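Local coordinates for conjugal transfer protein (Escherichia coli, PDB 5I97) that probably forms part of the inner-membrane channel of a type IV secretion system for plasmid conjugation, as a VirB8-family protein, at residues T54-G57 with L58-P62. Numbering follows the deposited sequence.
Sequences TAVG and LMSTP
Leu58 N closes the last regular turn of helix 49-58 with a hydrogen bond to Thr54 O (3.1 Å), whereas Met59 N is shared by two weak bonds, to Ala55 O and Val56 O, as the chain leaves helical geometry. Leu58 and Thr54, one turn apart, lie side by side and point the same way, with Leu58 CD1 4.1 Å from Thr54 CG2; the branched leucine also reaches Val146. Thr54 suits the exposed flank, its methyl meeting the leucine while OG1, beside the backbone N (chi1 -65°), bonds back to Gln50 O. Met59 extends beyond CG and runs alongside the helix, passing Ala55 O with CG at 3.3 Å and ending with CE 4.4 Å from Ala55 CB; the small alanine methyl suits a place beside this long, unbranched chain. Ser60 points back to the helix end, where its short side chain lets OG donate to Val56 O; the modelled bond is very short and its exact geometry doubtful. The same OG bonds to Tyr37 OH, and together the two bonds would join the helix end to helix 27-42. Ala55 and Val56 rest on that helix too, at His40 and at Tyr37 and Arg41. Thr61 is the N-cap of helix 62-69, its OG1 making a weak bond to Val64 N, and Pro62 follows in the first turn, which proline favours. Met59 and Thr61 both form backbone hydrogen bonds with Val153, tying this interhelical connection to strand 151-160 of the antiparallel sheet, consistent with the NTF2-like fold of a VirB8 domain, probably periplasmic.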
ATOM      1  N   THR A  54      -9.019  19.458   3.440  1.00 25.12           N
ATOM      2  CA  THR A  54      -8.582  20.627   4.182  1.00 25.64           C
ATOM      3  C   THR A  54      -7.309  21.191   3.569  1.00 25.57           C
ATOM      4  O   THR A  54      -7.204  22.395   3.367  1.00 26.04           O
ATOM      5  CB  THR A  54      -8.357  20.294   5.661  1.00 25.82           C
ATOM      6  OG1 THR A  54      -9.613  19.925   6.244  1.00 26.37           O
ATOM      7  CG2 THR A  54      -7.804  21.493   6.410  1.00 26.43           C
ATOM      8  N   ALA A  55      -6.366  20.314   3.237  1.00 25.06           N
ATOM      9  CA  ALA A  55      -5.094  20.736   2.667  1.00 25.05           C
ATOM     10  C   ALA A  55      -5.254  21.463   1.334  1.00 25.18           C
ATOM     11  O   ALA A  55      -4.649  22.522   1.128  1.00 30.22           O
ATOM     12  CB  ALA A  55      -4.175  19.543   2.503  1.00 24.52           C
ATOM     13  N   VAL A  56      -6.052  20.906   0.431  1.00 24.91           N
ATOM     14  CA  VAL A  56      -6.272  21.532  -0.866  1.00 25.11           C
ATOM     15  C   VAL A  56      -6.895  22.909  -0.713  1.00 25.76           C
ATOM     16  O   VAL A  56      -6.521  23.844  -1.424  1.00 26.13           O
ATOM     17  CB  VAL A  56      -7.169  20.668  -1.761  1.00 24.82           C
ATOM     18  CG1 VAL A  56      -7.552  21.408  -3.032  1.00 25.17           C
ATOM     19  CG2 VAL A  56      -6.479  19.357  -2.071  1.00 24.25           C
ATOM     20  N   GLY A  57      -7.821  23.031   0.234  1.00 25.98           N
ATOM     21  CA  GLY A  57      -8.465  24.300   0.516  1.00 26.68           C
ATOM     22  C   GLY A  57      -7.494  25.371   0.979  1.00 27.12           C
ATOM     23  O   GLY A  57      -7.575  26.515   0.548  1.00 27.67           O
ATOM     24  N   LEU A  58      -6.577  25.004   1.867  1.00 26.96           N
ATOM     25  CA  LEU A  58      -5.605  25.957   2.387  1.00 27.45           C
ATOM     26  C   LEU A  58      -4.561  26.335   1.343  1.00 27.47           C
ATOM     27  O   LEU A  58      -3.967  27.395   1.421  1.00 28.04           O
ATOM     28  CB  LEU A  58      -4.907  25.400   3.627  1.00 27.34           C
ATOM     29  CG  LEU A  58      -5.789  25.112   4.838  1.00 27.50           C
ATOM     30  CD1 LEU A  58      -4.973  24.462   5.938  1.00 28.67           C
ATOM     31  CD2 LEU A  58      -6.431  26.400   5.336  1.00 28.33           C
ATOM     32  N   MET A  59      -4.358  25.465   0.360  1.00 26.92           N
ATOM     33  CA  MET A  59      -3.321  25.669  -0.631  1.00 26.96           C
ATOM     34  C   MET A  59      -3.884  26.126  -1.959  1.00 27.15           C
ATOM     35  O   MET A  59      -3.260  25.929  -2.992  1.00 27.08           O
ATOM     36  CB  MET A  59      -2.513  24.390  -0.831  1.00 26.35           C
ATOM     37  CG  MET A  59      -1.773  23.933   0.400  1.00 26.24           C
ATOM     38  SD  MET A  59      -1.048  22.317   0.138  1.00 25.53           S
ATOM     39  CE  MET A  59      -0.515  21.936   1.798  1.00 35.04           C
ATOM     40  N   SER A  60      -5.062  26.736  -1.935  1.00 27.48           N
ATOM     41  CA  SER A  60      -5.684  27.183  -3.169  1.00 27.75           C
ATOM     42  C   SER A  60      -6.176  28.610  -3.006  1.00 28.56           C
ATOM     43  O   SER A  60      -6.540  29.015  -1.913  1.00 28.81           O
ATOM     44  CB  SER A  60      -6.874  26.285  -3.556  1.00 27.37           C
ATOM     45  OG  SER A  60      -6.569  24.901  -3.526  1.00 26.65           O
ATOM     46  N   THR A  61      -6.207  29.357  -4.102  1.00 29.03           N
ATOM     47  CA  THR A  61      -6.935  30.603  -4.133  1.00 29.81           C
ATOM     48  C   THR A  61      -8.418  30.248  -4.044  1.00 29.74           C
ATOM     49  O   THR A  61      -8.814  29.136  -4.389  1.00 31.79           O
ATOM     50  CB  THR A  61      -6.658  31.422  -5.406  1.00 30.39           C
ATOM     51  OG1 THR A  61      -7.015  30.655  -6.557  1.00 30.07           O
ATOM     52  CG2 THR A  61      -5.185  31.817  -5.496  1.00 30.59           C
ATOM     53  N   PRO A  62      -9.241  31.176  -3.552  1.00 30.39           N
ATOM     54  CA  PRO A  62     -10.663  30.842  -3.418  1.00 30.43           C
ATOM     55  C   PRO A  62     -11.316  30.381  -4.725  1.00 30.34           C
ATOM     56  O   PRO A  62     -12.211  29.535  -4.689  1.00 30.05           O
ATOM     57  CB  PRO A  62     -11.278  32.160  -2.938  1.00 31.35           C
ATOM     58  CG  PRO A  62     -10.172  32.833  -2.200  1.00 31.58           C
ATOM     59  CD  PRO A  62      -8.896  32.449  -2.892  1.00 31.13           C
TER